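PDB 3FG2: putative rubredoxin reductase from Rhodopseudomonas palustris, which probably passes electrons from NADH through its bound FAD to the ferredoxin that serves the CYP199A2 system. Local coordinates for residues V290-N295 / P318-D323. Residues are numbered along the deposited sequence; the frame is centred on the assembly and turned at random.
Sequences VESVQN and PWFWSD. With FAD (flavin-adenine dinucleotide), chain B.
Q294 lays its CG over the five-membered ring of W319, 3.5 Å from CG to the ring centroid, a CH-pi contact. Glutamine suits the place: its apolar stem, with CG anti to the backbone N (chi1 165°), covers the indole, while a bend at chi2 brings OE1 within 3.3 Å of P318 CA and NE2 hydrogen-bonds D298. R378 adds a cation-pi contact to W319. S292 is small enough to bring CB within 3.5 Å of F320 CD1, and V290 turns its apolar CG1 to the same phenyl. Serine's short hydroxyl also N-caps helix 293-306, OG accepting from N295 N at 3.0 Å. This helix start belongs to the pyridine nucleotide-disulphide oxidoreductase fold and edge strand 319-324 to the antiparallel sheet of the C-terminal reductase domain; the flavin lies where they meet. V293 N donates a nearly straight hydrogen bond (168°) to FAD O2, and one water bridges Q294 N, W319 O and FAD O2. The pyrimidine edge of the flavin meets one face of the W321 indole, FAD N3 standing 3.1 Å above the plane of W321; the two ring systems are steeply inclined, not stacked. With an alanine here, the N3 edge would probably lose the aromatic face it points at, and V293 CG2 its aromatic neighbour.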
ATOM      1  N   VAL A 290      -5.639   6.059   3.010  1.00 20.21           N
ATOM      2  CA  VAL A 290      -4.836   4.992   3.584  1.00 21.73           C
ATOM      3  C   VAL A 290      -4.427   3.972   2.537  1.00 23.77           C
ATOM      4  O   VAL A 290      -5.254   3.533   1.740  1.00 24.60           O
ATOM      5  CB  VAL A 290      -5.597   4.278   4.717  1.00 20.50           C
ATOM      6  CG1 VAL A 290      -4.781   3.109   5.243  1.00 16.01           C
ATOM      7  CG2 VAL A 290      -5.884   5.267   5.839  1.00 20.29           C
ATOM      8  N   GLU A 291      -3.146   3.602   2.542  1.00 25.92           N
ATOM      9  CA  GLU A 291      -2.618   2.627   1.592  1.00 27.07           C
ATOM     10  C   GLU A 291      -2.391   1.285   2.262  1.00 25.83           C
ATOM     11  O   GLU A 291      -1.322   1.045   2.816  1.00 27.92           O
ATOM     12  CB  GLU A 291      -1.271   3.068   1.020  1.00 31.02           C
ATOM     13  CG  GLU A 291      -1.218   4.429   0.367  1.00 37.04           C
ATOM     14  CD  GLU A 291       0.179   4.747  -0.170  1.00 39.90           C
ATOM     15  OE1 GLU A 291       0.471   5.944  -0.370  1.00 41.62           O
ATOM     16  OE2 GLU A 291       0.978   3.804  -0.397  1.00 39.90           O
ATOM     17  N   SER A 292      -3.379   0.404   2.210  1.00 24.10           N
ATOM     18  CA  SER A 292      -3.222  -0.911   2.802  1.00 23.52           C
ATOM     19  C   SER A 292      -4.308  -1.840   2.275  1.00 22.78           C
ATOM     20  O   SER A 292      -5.369  -1.393   1.850  1.00 21.84           O
ATOM     21  CB  SER A 292      -3.293  -0.824   4.331  1.00 23.28           C
ATOM     22  OG  SER A 292      -4.611  -0.541   4.773  1.00 25.34           O
ATOM     23  N   VAL A 293      -4.027  -3.136   2.294  1.00 22.73           N
ATOM     24  CA  VAL A 293      -4.981  -4.125   1.827  1.00 22.31           C
ATOM     25  C   VAL A 293      -6.212  -4.050   2.702  1.00 22.62           C
ATOM     26  O   VAL A 293      -7.342  -4.182   2.229  1.00 22.36           O
ATOM     27  CB  VAL A 293      -4.382  -5.538   1.909  1.00 21.46           C
ATOM     28  CG1 VAL A 293      -5.451  -6.573   1.638  1.00 17.76           C
ATOM     29  CG2 VAL A 293      -3.239  -5.660   0.915  1.00 20.67           C
ATOM     30  N   GLN A 294      -5.978  -3.833   3.991  1.00 23.96           N
ATOM     31  CA  GLN A 294      -7.060  -3.728   4.959  1.00 23.39           C
ATOM     32  C   GLN A 294      -8.018  -2.629   4.527  1.00 23.53           C
ATOM     33  O   GLN A 294      -9.226  -2.841   4.436  1.00 23.08           O
ATOM     34  CB  GLN A 294      -6.481  -3.424   6.345  1.00 23.10           C
ATOM     35  CG  GLN A 294      -7.486  -2.934   7.378  1.00 21.66           C
ATOM     36  CD  GLN A 294      -7.781  -1.452   7.238  1.00 22.81           C
ATOM     37  OE1 GLN A 294      -6.870  -0.641   7.099  1.00 24.28           O
ATOM     38  NE2 GLN A 294      -9.053  -1.092   7.288  1.00 21.85           N
ATOM     39  N   ASN A 295      -7.466  -1.456   4.247  1.00 22.22           N
ATOM     40  CA  ASN A 295      -8.274  -0.323   3.832  1.00 22.34           C
ATOM     41  C   ASN A 295      -9.040  -0.577   2.539  1.00 23.36           C
ATOM     42  O   ASN A 295     -10.217  -0.240   2.429  1.00 22.48           O
ATOM     43  CB  ASN A 295      -7.390   0.908   3.670  1.00 21.86           C
ATOM     44  CG  ASN A 295      -8.174   2.124   3.249  1.00 23.36           C
ATOM     45  OD1 ASN A 295      -8.063   2.589   2.111  1.00 25.87           O
ATOM     46  ND2 ASN A 295      -8.989   2.642   4.162  1.00 21.55           N
ATOM     47  N   PRO A 318      -7.773   0.523  10.835  1.00 24.91           N
ATOM     48  CA  PRO A 318      -6.482   0.426  10.154  1.00 23.25           C
ATOM     49  C   PRO A 318      -5.381  -0.426  10.781  1.00 23.03           C
ATOM     50  O   PRO A 318      -5.076  -0.322  11.975  1.00 23.51           O
ATOM     51  CB  PRO A 318      -6.067   1.887  10.022  1.00 22.13           C
ATOM     52  CG  PRO A 318      -6.556   2.466  11.300  1.00 25.29           C
ATOM     53  CD  PRO A 318      -7.948   1.865  11.425  1.00 24.04           C
ATOM     54  N   TRP A 319      -4.791  -1.276   9.950  1.00 21.62           N
ATOM     55  CA  TRP A 319      -3.674  -2.116  10.349  1.00 21.49           C
ATOM     56  C   TRP A 319      -2.854  -2.424   9.100  1.00 21.84           C
ATOM     57  O   TRP A 319      -3.394  -2.533   7.997  1.00 19.00           O
ATOM     58  CB  TRP A 319      -4.133  -3.407  11.049  1.00 21.82           C
ATOM     59  CG  TRP A 319      -5.193  -4.202  10.363  1.00 20.66           C
ATOM     60  CD1 TRP A 319      -6.543  -4.073  10.515  1.00 21.77           C
ATOM     61  CD2 TRP A 319      -4.993  -5.291   9.455  1.00 20.25           C
ATOM     62  NE1 TRP A 319      -7.200  -5.020   9.762  1.00 21.99           N
ATOM     63  CE2 TRP A 319      -6.272  -5.778   9.099  1.00 21.64           C
ATOM     64  CE3 TRP A 319      -3.857  -5.902   8.907  1.00 18.37           C
ATOM     65  CZ2 TRP A 319      -6.447  -6.849   8.218  1.00 21.22           C
ATOM     66  CZ3 TRP A 319      -4.029  -6.966   8.036  1.00 18.89           C
ATOM     67  CH2 TRP A 319      -5.319  -7.428   7.698  1.00 20.22           C
ATOM     68  N   PHE A 320      -1.545  -2.540   9.278  1.00 20.22           N
ATOM     69  CA  PHE A 320      -0.642  -2.791   8.166  1.00 21.32           C
ATOM     70  C   PHE A 320       0.400  -3.828   8.562  1.00 21.70           C
ATOM     71  O   PHE A 320       0.473  -4.236   9.729  1.00 24.55           O
ATOM     72  CB  PHE A 320       0.089  -1.496   7.796  1.00 22.80           C
ATOM     73  CG  PHE A 320      -0.751  -0.247   7.933  1.00 23.64           C
ATOM     74  CD1 PHE A 320      -1.220   0.422   6.803  1.00 23.89           C
ATOM     75  CD2 PHE A 320      -1.048   0.278   9.194  1.00 26.60           C
ATOM     76  CE1 PHE A 320      -1.970   1.595   6.923  1.00 22.81           C
ATOM     77  CE2 PHE A 320      -1.801   1.455   9.331  1.00 24.39           C
ATOM     78  CZ  PHE A 320      -2.261   2.112   8.189  1.00 24.44           C
ATOM     79  N   TRP A 321       1.205  -4.253   7.592  1.00 19.86           N
ATOM     80  CA  TRP A 321       2.281  -5.199   7.870  1.00 20.38           C
ATOM     81  C   TRP A 321       3.373  -5.076   6.815  1.00 21.61           C
ATOM     82  O   TRP A 321       3.164  -4.484   5.757  1.00 20.72           O
ATOM     83  CB  TRP A 321       1.753  -6.633   7.945  1.00 19.07           C
ATOM     84  CG  TRP A 321       1.619  -7.344   6.626  1.00 20.10           C
ATOM     85  CD1 TRP A 321       2.571  -8.099   5.998  1.00 18.20           C
ATOM     86  CD2 TRP A 321       0.450  -7.403   5.804  1.00 18.09           C
ATOM     87  NE1 TRP A 321       2.063  -8.629   4.839  1.00 20.64           N
ATOM     88  CE2 TRP A 321       0.763  -8.218   4.693  1.00 20.35           C
ATOM     89  CE3 TRP A 321      -0.833  -6.849   5.897  1.00 18.51           C
ATOM     90  CZ2 TRP A 321      -0.167  -8.495   3.678  1.00 19.12           C
ATOM     91  CZ3 TRP A 321      -1.759  -7.124   4.888  1.00 18.77           C
ATOM     92  CH2 TRP A 321      -1.417  -7.941   3.794  1.00 17.44           C
ATOM     93  N   SER A 322       4.546  -5.617   7.122  1.00 22.57           N
ATOM     94  CA  SER A 322       5.678  -5.562   6.207  1.00 24.04           C
ATOM     95  C   SER A 322       6.578  -6.752   6.514  1.00 24.37           C
ATOM     96  O   SER A 322       6.785  -7.091   7.681  1.00 24.08           O
ATOM     97  CB  SER A 322       6.446  -4.249   6.407  1.00 23.10           C
ATOM     98  OG  SER A 322       7.466  -4.094   5.439  1.00 21.57           O
ATOM     99  N   ASP A 323       7.101  -7.385   5.468  1.00 25.30           N
ATOM    100  CA  ASP A 323       7.977  -8.549   5.630  1.00 25.37           C
ATOM    101  C   ASP A 323       9.366  -8.193   5.117  1.00 23.75           C
ATOM    102  O   ASP A 323       9.596  -8.156   3.907  1.00 25.92           O
ATOM    103  CB  ASP A 323       7.432  -9.750   4.833  1.00 27.78           C
ATOM    104  CG  ASP A 323       6.050 -10.207   5.306  1.00 29.94           C
ATOM    105  OD1 ASP A 323       5.477 -11.131   4.681  1.00 30.13           O
ATOM    106  OD2 ASP A 323       5.537  -9.647   6.297  1.00 28.13           O
TER
HETATM  107  PA  FAD B 449      -4.456  -1.221  -6.512  1.00 26.04           P
HETATM  108  O1A FAD B 449      -3.247  -0.437  -6.876  1.00 24.05           O
HETATM  109  O2A FAD B 449      -4.357  -2.498  -6.071  1.00 25.47           O
HETATM  110  O5B FAD B 449      -5.101  -1.363  -7.900  1.00 24.90           O
HETATM  111  C5B FAD B 449      -5.454  -0.243  -8.771  1.00 25.89           C
HETATM  112  C4B FAD B 449      -5.772  -0.905 -10.130  1.00 25.82           C
HETATM  113  O4B FAD B 449      -6.557   0.072 -10.914  1.00 24.46           O
HETATM  114  C3B FAD B 449      -4.553  -1.253 -11.003  1.00 27.30           C
HETATM  115  O3B FAD B 449      -4.537  -2.526 -11.569  1.00 30.34           O
HETATM  116  C2B FAD B 449      -4.511  -0.089 -11.953  1.00 27.08           C
HETATM  117  O2B FAD B 449      -3.765  -0.335 -13.105  1.00 27.50           O
HETATM  118  C1B FAD B 449      -5.970   0.075 -12.256  1.00 27.42           C
HETATM  119  N9A FAD B 449      -6.405   1.362 -12.804  1.00 28.16           N
HETATM  120  C8A FAD B 449      -5.915   2.604 -12.489  1.00 28.21           C
HETATM  121  N7A FAD B 449      -6.511   3.581 -13.162  1.00 29.32           N
HETATM  122  C5A FAD B 449      -7.431   2.959 -13.954  1.00 29.92           C
HETATM  123  C6A FAD B 449      -8.406   3.486 -14.935  1.00 31.86           C
HETATM  124  N6A FAD B 449      -8.551   4.758 -15.227  1.00 33.57           N
HETATM  125  N1A FAD B 449      -9.184   2.526 -15.550  1.00 32.68           N
HETATM  126  C2A FAD B 449      -9.067   1.184 -15.275  1.00 32.09           C
HETATM  127  N3A FAD B 449      -8.204   0.622 -14.395  1.00 31.63           N
HETATM  128  C4A FAD B 449      -7.404   1.552 -13.757  1.00 29.84           C
HETATM  129  N1  FAD B 449      -0.420  -3.374   1.871  1.00 20.90           N
HETATM  130  C2  FAD B 449      -0.463  -4.090   2.995  1.00 21.55           C
HETATM  131  O2  FAD B 449      -1.325  -3.926   3.805  1.00 21.84           O
HETATM  132  N3  FAD B 449       0.515  -5.094   3.294  1.00 21.24           N
HETATM  133  C4  FAD B 449       1.553  -5.375   2.423  1.00 23.27           C
HETATM  134  O4  FAD B 449       2.362  -6.240   2.708  1.00 25.16           O
HETATM  135  C4X FAD B 449       1.608  -4.601   1.186  1.00 22.39           C
HETATM  136  N5  FAD B 449       2.596  -4.837   0.289  1.00 22.12           N
HETATM  137  C5X FAD B 449       2.614  -4.093  -0.877  1.00 20.30           C
HETATM  138  C6  FAD B 449       3.652  -4.365  -1.813  1.00 19.35           C
HETATM  139  C7  FAD B 449       3.748  -3.680  -3.007  1.00 18.35           C
HETATM  140  C7M FAD B 449       4.872  -4.008  -3.970  1.00 18.38           C
HETATM  141  C8  FAD B 449       2.764  -2.641  -3.333  1.00 18.14           C
HETATM  142  C8M FAD B 449       2.805  -1.853  -4.623  1.00 13.57           C
HETATM  143  C9  FAD B 449       1.734  -2.360  -2.410  1.00 17.70           C
HETATM  144  C9A FAD B 449       1.648  -3.076  -1.192  1.00 20.48           C
HETATM  145  N10 FAD B 449       0.604  -2.849  -0.201  1.00 21.33           N
HETATM  146  C10 FAD B 449       0.566  -3.580   0.952  1.00 20.51           C
HETATM  147  C1' FAD B 449      -0.409  -1.808  -0.510  1.00 18.76           C
HETATM  148  C2' FAD B 449      -1.637  -2.442  -1.232  1.00 20.47           C
HETATM  149  O2' FAD B 449      -1.172  -3.127  -2.373  1.00 21.53           O
HETATM  150  C3' FAD B 449      -2.587  -1.322  -1.603  1.00 19.73           C
HETATM  151  O3' FAD B 449      -3.049  -0.677  -0.422  1.00 19.89           O
HETATM  152  C4' FAD B 449      -3.772  -1.885  -2.370  1.00 21.07           C
HETATM  153  O4' FAD B 449      -3.323  -2.555  -3.578  1.00 19.28           O
HETATM  154  C5' FAD B 449      -4.693  -0.745  -2.732  1.00 21.06           C
HETATM  155  O5' FAD B 449      -5.885  -1.361  -3.564  1.00 21.57           O
HETATM  156  P   FAD B 449      -6.503  -0.556  -4.671  1.00 24.67           P
HETATM  157  O1P FAD B 449      -7.621  -1.513  -5.172  1.00 26.46           O
HETATM  158  O2P FAD B 449      -6.940   0.711  -4.285  1.00 25.23           O
HETATM  159  O3P FAD B 449      -5.530  -0.333  -5.744  1.00 26.60           O
HETATM  160  O   HOH W   1      -3.490  -4.138   5.802  1.00 11.44           O